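Local coordinates for BepE protein (Bartonella henselae str. Houston-1, PDB 4YK3) that is a Bartonella effector translocated by the VirB type IV secretion system, its BID domain probably forming part of the signal that marks it for export, at residues Ala36-Val41 with Val54-Met59; Asp71-Val76 with Gln111-Tyr116. All blocks are in the same frame, centred on the assembly; numbering follows the deposited sequence.

Contact 1: residues Ala36-Val41 with Val54-Met59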
ATOM      1  N   ALA A  36       8.186   5.320  -1.303  1.00 51.61           N
ATOM      2  CA  ALA A  36       8.870   4.057  -1.549  1.00 46.03           C
ATOM      3  C   ALA A  36       7.936   2.862  -1.356  1.00 44.34           C
ATOM      4  O   ALA A  36       7.904   1.947  -2.182  1.00 43.95           O
ATOM      5  CB  ALA A  36      10.090   3.936  -0.637  1.00 44.87           C
ATOM      6  N   TYR A  37       7.175   2.868  -0.266  1.00 42.62           N
ATOM      7  CA  TYR A  37       6.236   1.778  -0.014  1.00 37.62           C
ATOM      8  C   TYR A  37       5.078   1.772  -1.011  1.00 40.13           C
ATOM      9  O   TYR A  37       4.618   0.714  -1.418  1.00 38.68           O
ATOM     10  CB  TYR A  37       5.690   1.854   1.414  1.00 35.32           C
ATOM     11  CG  TYR A  37       6.625   1.243   2.439  1.00 40.25           C
ATOM     12  CD1 TYR A  37       6.980  -0.089   2.357  1.00 40.77           C
ATOM     13  CD2 TYR A  37       7.157   1.999   3.480  1.00 40.33           C
ATOM     14  CE1 TYR A  37       7.835  -0.663   3.268  1.00 40.18           C
ATOM     15  CE2 TYR A  37       8.015   1.419   4.419  1.00 44.97           C
ATOM     16  CZ  TYR A  37       8.353   0.093   4.297  1.00 40.27           C
ATOM     17  OH  TYR A  37       9.199  -0.513   5.193  1.00 47.28           O
ATOM     18  N   GLN A  38       4.603   2.957  -1.386  1.00 41.67           N
ATOM     19  CA  GLN A  38       3.559   3.078  -2.390  1.00 39.13           C
ATOM     20  C   GLN A  38       3.986   2.368  -3.670  1.00 43.26           C
ATOM     21  O   GLN A  38       3.257   1.514  -4.190  1.00 38.90           O
ATOM     22  CB  GLN A  38       3.251   4.549  -2.668  1.00 43.43           C
ATOM     23  CG  GLN A  38       1.954   4.801  -3.432  1.00 54.56           C
ATOM     24  CD  GLN A  38       2.140   4.723  -4.927  1.00 65.96           C
ATOM     25  OE1 GLN A  38       3.268   4.681  -5.414  1.00 69.57           O
ATOM     26  NE2 GLN A  38       1.031   4.703  -5.670  1.00 67.73           N
ATOM     27  N   GLN A  39       5.171   2.721  -4.166  1.00 36.48           N
ATOM     28  CA  GLN A  39       5.742   2.056  -5.332  1.00 37.54           C
ATOM     29  C   GLN A  39       5.893   0.548  -5.139  1.00 45.41           C
ATOM     30  O   GLN A  39       5.707  -0.230  -6.081  1.00 45.76           O
ATOM     31  CB  GLN A  39       7.091   2.661  -5.685  1.00 42.17           C
ATOM     32  CG  GLN A  39       6.990   4.059  -6.261  1.00 56.18           C
ATOM     33  CD  GLN A  39       6.141   4.100  -7.519  1.00 64.42           C
ATOM     34  OE1 GLN A  39       6.566   3.651  -8.586  1.00 65.14           O
ATOM     35  NE2 GLN A  39       4.933   4.644  -7.402  1.00 66.26           N
ATOM     36  N   GLU A  40       6.222   0.144  -3.917  1.00 41.29           N
ATOM     37  CA  GLU A  40       6.366  -1.272  -3.582  1.00 41.16           C
ATOM     38  C   GLU A  40       5.032  -2.013  -3.668  1.00 38.23           C
ATOM     39  O   GLU A  40       4.944  -3.116  -4.212  1.00 36.44           O
ATOM     40  CB  GLU A  40       6.947  -1.415  -2.173  1.00 44.94           C
ATOM     41  CG  GLU A  40       7.524  -2.767  -1.888  1.00 57.75           C
ATOM     42  CD  GLU A  40       8.865  -2.969  -2.551  1.00 59.32           C
ATOM     43  OE1 GLU A  40       9.503  -1.953  -2.883  1.00 56.92           O
ATOM     44  OE2 GLU A  40       9.269  -4.140  -2.737  1.00 58.36           O
ATOM     45  N   VAL A  41       3.996  -1.405  -3.096  1.00 35.42           N
ATOM     46  CA  VAL A  41       2.653  -1.950  -3.178  1.00 35.04           C
ATOM     47  C   VAL A  41       2.252  -2.130  -4.647  1.00 38.81           C
ATOM     48  O   VAL A  41       1.712  -3.167  -5.003  1.00 38.57           O
ATOM     49  CB  VAL A  41       1.652  -1.051  -2.421  1.00 36.63           C
ATOM     50  CG1 VAL A  41       0.203  -1.440  -2.741  1.00 33.11           C
ATOM     51  CG2 VAL A  41       1.906  -1.138  -0.914  1.00 31.34           C
ATOM     52  N   VAL A  54      -4.359  -1.509  -8.855  1.00 35.80           N
ATOM     53  CA  VAL A  54      -5.544  -1.989  -8.165  1.00 38.49           C
ATOM     54  C   VAL A  54      -5.754  -1.310  -6.804  1.00 38.60           C
ATOM     55  O   VAL A  54      -6.880  -1.022  -6.412  1.00 37.62           O
ATOM     56  CB  VAL A  54      -5.466  -3.516  -8.030  1.00 40.16           C
ATOM     57  CG1 VAL A  54      -6.467  -3.982  -7.076  1.00 48.01           C
ATOM     58  CG2 VAL A  54      -5.712  -4.144  -9.379  1.00 42.61           C
ATOM     59  N   LEU A  55      -4.669  -1.017  -6.098  1.00 36.39           N
ATOM     60  CA  LEU A  55      -4.796  -0.372  -4.798  1.00 32.46           C
ATOM     61  C   LEU A  55      -4.438   1.118  -4.814  1.00 38.72           C
ATOM     62  O   LEU A  55      -4.336   1.755  -3.753  1.00 40.95           O
ATOM     63  CB  LEU A  55      -3.916  -1.104  -3.778  1.00 33.06           C
ATOM     64  CG  LEU A  55      -4.455  -2.458  -3.328  1.00 33.58           C
ATOM     65  CD1 LEU A  55      -3.525  -3.086  -2.307  1.00 27.67           C
ATOM     66  CD2 LEU A  55      -5.850  -2.288  -2.748  1.00 30.10           C
ATOM     67  N   LYS A  56      -4.236   1.684  -5.996  1.00 48.33           N
ATOM     68  CA  LYS A  56      -3.761   3.067  -6.053  1.00 56.44           C
ATOM     69  C   LYS A  56      -4.718   4.059  -5.392  1.00 55.53           C
ATOM     70  O   LYS A  56      -4.300   4.898  -4.567  1.00 53.09           O
ATOM     71  CB  LYS A  56      -3.506   3.482  -7.495  1.00 62.44           C
ATOM     72  CG  LYS A  56      -2.180   2.970  -8.030  1.00 63.47           C
ATOM     73  CD  LYS A  56      -1.847   3.697  -9.308  1.00 66.01           C
ATOM     74  CE  LYS A  56      -1.924   5.178  -9.085  1.00 61.98           C
ATOM     75  NZ  LYS A  56      -1.398   5.938 -10.258  1.00 77.06           N
ATOM     76  N   GLU A  57      -5.989   3.948  -5.742  1.00 51.63           N
ATOM     77  CA  GLU A  57      -7.025   4.816  -5.196  1.00 54.99           C
ATOM     78  C   GLU A  57      -7.114   4.713  -3.667  1.00 59.31           C
ATOM     79  O   GLU A  57      -7.144   5.728  -2.962  1.00 56.91           O
ATOM     80  CB  GLU A  57      -8.369   4.472  -5.830  1.00 66.44           C
ATOM     81  CG  GLU A  57      -9.512   5.398  -5.470  1.00 69.52           C
ATOM     82  CD  GLU A  57     -10.696   5.223  -6.406  1.00 77.36           C
ATOM     83  OE1 GLU A  57     -11.256   4.105  -6.468  1.00 77.45           O
ATOM     84  OE2 GLU A  57     -11.047   6.201  -7.099  1.00 85.55           O
ATOM     85  N   LYS A  58      -7.135   3.488  -3.156  1.00 51.83           N
ATOM     86  CA  LYS A  58      -7.258   3.279  -1.724  1.00 52.74           C
ATOM     87  C   LYS A  58      -6.025   3.778  -0.968  1.00 54.00           C
ATOM     88  O   LYS A  58      -6.139   4.219   0.166  1.00 49.39           O
ATOM     89  CB  LYS A  58      -7.511   1.804  -1.409  1.00 51.80           C
ATOM     90  CG  LYS A  58      -8.920   1.331  -1.780  1.00 66.50           C
ATOM     91  CD  LYS A  58      -9.433   0.253  -0.836  1.00 70.45           C
ATOM     92  CE  LYS A  58     -10.859  -0.155  -1.187  1.00 83.20           C
ATOM     93  NZ  LYS A  58     -11.468  -1.058  -0.166  1.00 86.65           N
ATOM     94  N   MET A  59      -4.851   3.699  -1.585  1.00 46.73           N
ATOM     95  CA  MET A  59      -3.655   4.210  -0.938  1.00 49.17           C
ATOM     96  C   MET A  59      -3.717   5.734  -0.851  1.00 51.85           C
ATOM     97  O   MET A  59      -3.260   6.313   0.133  1.00 50.42           O
ATOM     98  CB  MET A  59      -2.391   3.755  -1.672  1.00 44.48           C
ATOM     99  CG  MET A  59      -1.971   2.331  -1.320  1.00 41.47           C
ATOM    100  SD  MET A  59      -0.331   1.965  -1.942  1.00 42.39           S
ATOM    101  CE  MET A  59      -0.605   1.975  -3.734  1.00 40.02           C
TER
HETATM  102  O   HOH W   1      -1.666   5.603  -4.578  1.00 47.38           O
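Q38 and V41, one turn apart on helix 32-49, receive the tip of M59 from the start of helix 56-64. The side chain of Q38 runs at about a right angle to that of M59. From CB it leaves with CG anti to the backbone N (chi1 -165°), and the bend at chi2 (-86°) then turns the carboxamide so that one face looks on the methionine methyl. Q38 CG lies 3.8 Å from M59 CE and close to M59 SD, and Q38 CD is 4.1 Å from M59 CE. Q38 NE2 is 3.7 Å from M59 CE, a van der Waals contact on the nitrogen side of the amide. The amide is gripped at both ends. Q38 OE1 accepts a hydrogen bond from Q39 NE2 at 2.6 Å, in the carbonyl plane, while Q38 NE2 donates to a water at 3.0 Å. That water donates to K56 O, so a bridge links the two segments, between which there is no direct hydrogen bond. Deeper in, V41 and M59 meet tip to tip, with V41 CG1 3.5 Å from M59 SD, and the same methyl reaches L55 CD1 at 4.1 Å. M42 also touches M59, and L55 leans on L72 and V76 of helix 69-78. A buried apolar seam edged by a water-bridged amide joins two helices here, in keeping with the four-helix bundle of the BID domain.

Contact 2: residues Asp71-Val76 with Gln111-Tyr116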
ATOM      1  N   ASP A  71      -7.376  -0.883   8.245  1.00 50.83           N
ATOM      2  CA  ASP A  71      -8.446  -1.595   7.574  1.00 51.16           C
ATOM      3  C   ASP A  71      -7.999  -2.090   6.206  1.00 48.36           C
ATOM      4  O   ASP A  71      -8.197  -3.256   5.871  1.00 43.41           O
ATOM      5  CB  ASP A  71      -9.674  -0.709   7.435  1.00 59.72           C
ATOM      6  CG  ASP A  71     -10.347  -0.452   8.763  1.00 74.72           C
ATOM      7  OD1 ASP A  71     -10.326  -1.367   9.612  1.00 72.50           O
ATOM      8  OD2 ASP A  71     -10.890   0.659   8.958  1.00 84.72           O
ATOM      9  N   LEU A  72      -7.400  -1.205   5.420  1.00 43.61           N
ATOM     10  CA  LEU A  72      -6.924  -1.574   4.095  1.00 37.69           C
ATOM     11  C   LEU A  72      -5.941  -2.750   4.201  1.00 34.09           C
ATOM     12  O   LEU A  72      -6.008  -3.712   3.443  1.00 35.27           O
ATOM     13  CB  LEU A  72      -6.263  -0.380   3.413  1.00 35.06           C
ATOM     14  CG  LEU A  72      -5.535  -0.724   2.122  1.00 38.56           C
ATOM     15  CD1 LEU A  72      -6.531  -1.326   1.111  1.00 35.44           C
ATOM     16  CD2 LEU A  72      -4.844   0.517   1.569  1.00 40.09           C
ATOM     17  N   SER A  73      -5.056  -2.680   5.181  1.00 35.29           N
ATOM     18  CA  SER A  73      -4.092  -3.746   5.381  1.00 41.01           C
ATOM     19  C   SER A  73      -4.760  -5.093   5.671  1.00 41.30           C
ATOM     20  O   SER A  73      -4.391  -6.108   5.084  1.00 42.58           O
ATOM     21  CB  SER A  73      -3.144  -3.382   6.514  1.00 48.73           C
ATOM     22  OG  SER A  73      -1.834  -3.770   6.173  1.00 55.49           O
ATOM     23  N   ARG A  74      -5.733  -5.106   6.578  1.00 38.43           N
ATOM     24  CA  ARG A  74      -6.373  -6.354   6.946  1.00 42.18           C
ATOM     25  C   ARG A  74      -7.177  -6.898   5.765  1.00 42.48           C
ATOM     26  O   ARG A  74      -7.132  -8.095   5.485  1.00 46.11           O
ATOM     27  CB  ARG A  74      -7.262  -6.175   8.177  1.00 44.75           C
ATOM     28  N   GLN A  75      -7.877  -6.023   5.050  1.00 37.25           N
ATOM     29  CA  GLN A  75      -8.720  -6.479   3.950  1.00 33.53           C
ATOM     30  C   GLN A  75      -7.877  -7.234   2.917  1.00 36.30           C
ATOM     31  O   GLN A  75      -8.248  -8.322   2.465  1.00 35.49           O
ATOM     32  CB  GLN A  75      -9.453  -5.314   3.276  1.00 32.76           C
ATOM     33  CG  GLN A  75     -10.252  -5.768   2.038  1.00 40.56           C
ATOM     34  CD  GLN A  75     -10.901  -4.631   1.256  1.00 46.42           C
ATOM     35  OE1 GLN A  75     -10.731  -3.454   1.583  1.00 48.74           O
ATOM     36  NE2 GLN A  75     -11.650  -4.986   0.205  1.00 42.30           N
ATOM     37  N   VAL A  76      -6.723  -6.679   2.565  1.00 31.09           N
ATOM     38  CA  VAL A  76      -5.915  -7.330   1.551  1.00 31.03           C
ATOM     39  C   VAL A  76      -5.314  -8.612   2.107  1.00 35.47           C
ATOM     40  O   VAL A  76      -5.258  -9.613   1.409  1.00 34.01           O
ATOM     41  CB  VAL A  76      -4.840  -6.388   1.017  1.00 32.62           C
ATOM     42  CG1 VAL A  76      -3.796  -7.143   0.192  1.00 31.98           C
ATOM     43  CG2 VAL A  76      -5.495  -5.317   0.174  1.00 28.42           C
ATOM     44  N   GLN A 111       3.303  -7.384   3.327  1.00 35.36           N
ATOM     45  CA  GLN A 111       4.394  -6.640   3.956  1.00 39.24           C
ATOM     46  C   GLN A 111       4.500  -5.228   3.411  1.00 40.27           C
ATOM     47  O   GLN A 111       4.624  -4.287   4.169  1.00 39.93           O
ATOM     48  CB  GLN A 111       5.740  -7.325   3.737  1.00 45.25           C
ATOM     49  CG  GLN A 111       5.925  -8.671   4.373  1.00 66.00           C
ATOM     50  CD  GLN A 111       7.355  -9.162   4.211  1.00 77.21           C
ATOM     51  OE1 GLN A 111       7.591 -10.298   3.804  1.00 86.81           O
ATOM     52  NE2 GLN A 111       8.315  -8.291   4.504  1.00 78.25           N
ATOM     53  N   ALA A 112       4.488  -5.090   2.087  1.00 39.47           N
ATOM     54  CA  ALA A 112       4.621  -3.784   1.464  1.00 37.59           C
ATOM     55  C   ALA A 112       3.483  -2.878   1.902  1.00 37.02           C
ATOM     56  O   ALA A 112       3.692  -1.701   2.182  1.00 36.20           O
ATOM     57  CB  ALA A 112       4.650  -3.910  -0.031  1.00 35.97           C
ATOM     58  N   LEU A 113       2.290  -3.451   2.010  1.00 37.11           N
ATOM     59  CA  LEU A 113       1.099  -2.701   2.390  1.00 33.78           C
ATOM     60  C   LEU A 113       1.098  -2.305   3.861  1.00 35.92           C
ATOM     61  O   LEU A 113       0.709  -1.186   4.206  1.00 41.33           O
ATOM     62  CB  LEU A 113      -0.152  -3.515   2.071  1.00 32.82           C
ATOM     63  CG  LEU A 113      -1.488  -2.774   2.113  1.00 39.96           C
ATOM     64  CD1 LEU A 113      -1.487  -1.573   1.190  1.00 37.50           C
ATOM     65  CD2 LEU A 113      -2.596  -3.738   1.691  1.00 41.33           C
ATOM     66  N   ASP A 114       1.507  -3.238   4.719  1.00 38.80           N
ATOM     67  CA  ASP A 114       1.760  -2.947   6.123  1.00 45.46           C
ATOM     68  C   ASP A 114       2.770  -1.819   6.259  1.00 41.45           C
ATOM     69  O   ASP A 114       2.588  -0.910   7.057  1.00 50.21           O
ATOM     70  CB  ASP A 114       2.284  -4.182   6.855  1.00 47.98           C
ATOM     71  CG  ASP A 114       1.196  -5.165   7.173  1.00 65.79           C
ATOM     72  OD1 ASP A 114       0.195  -5.183   6.431  1.00 67.76           O
ATOM     73  OD2 ASP A 114       1.340  -5.927   8.155  1.00 80.53           O
ATOM     74  N   GLY A 115       3.849  -1.910   5.489  1.00 37.69           N
ATOM     75  CA  GLY A 115       4.872  -0.878   5.460  1.00 40.63           C
ATOM     76  C   GLY A 115       4.309   0.473   5.038  1.00 40.06           C
ATOM     77  O   GLY A 115       4.584   1.492   5.683  1.00 39.96           O
ATOM     78  N   TYR A 116       3.507   0.480   3.971  1.00 35.72           N
ATOM     79  CA  TYR A 116       2.871   1.713   3.515  1.00 37.75           C
ATOM     80  C   TYR A 116       1.986   2.352   4.587  1.00 39.85           C
ATOM     81  O   TYR A 116       2.124   3.543   4.886  1.00 37.42           O
ATOM     82  CB  TYR A 116       2.019   1.466   2.255  1.00 31.84           C
ATOM     83  CG  TYR A 116       1.296   2.718   1.810  1.00 33.74           C
ATOM     84  CD1 TYR A 116       1.967   3.727   1.111  1.00 37.14           C
ATOM     85  CD2 TYR A 116      -0.042   2.913   2.113  1.00 37.28           C
ATOM     86  CE1 TYR A 116       1.307   4.890   0.712  1.00 41.07           C
ATOM     87  CE2 TYR A 116      -0.707   4.079   1.733  1.00 36.72           C
ATOM     88  CZ  TYR A 116      -0.032   5.056   1.032  1.00 38.12           C
ATOM     89  OH  TYR A 116      -0.699   6.194   0.654  1.00 42.62           O
TER
HETATM   90  O   HOH W   2      -1.388  -6.500   4.697  1.00 48.94           O
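The carboxylate of D114 is the flat group that meets the opposing helix, and OD1 is the atom that does so. S73 OG stands 2.5 Å from D114 OD1, raised about 43° from the carboxylate plane over one face. A water lies toward the other face, less tilted, 2.7 Å from D114 OD1. It is placed to donate to both D114 OD1 and S73 O, but with further acceptors nearby it cannot serve all of them at once. Beneath this polar margin L113 fills the buried side. With CG anti to the backbone N (chi1 -167°), its two methyls spread across the facing turn. L113 CD2 presses on the branch point of V76, 3.5 Å from V76 CB, and also touches V76 CG2 at 3.6 Å. L113 CD1 instead meets L72 CD2 at 4.0 Å, the two leucines crossing at about a right angle. The axes of segments 71-76 and 111-116 approach to 9.3 Å, 172° apart in direction, with S73 level with D114. The helices therefore run antiparallel at this point, as expected within the BID-domain four-helix bundle.

The two contacts follow one another in sequence, 36-59 and then 71-116, with centres about 10 Å apart. They adjoin through Y116: its OH is 2.6 Å from M59 O, a probable hydrogen bond that ties helix 97-129 to helix 56-64. Y37 packs on the same helix, 97-129, with Y37 CB 3.5 Å from Y116 CA. L55 is shared by the two interiors. K58 NZ approaches Q75 OE1 to 3.1 Å, joining the successive helices 56-64 and 69-78. Together the two contacts form one continuous core near the centre of the chain.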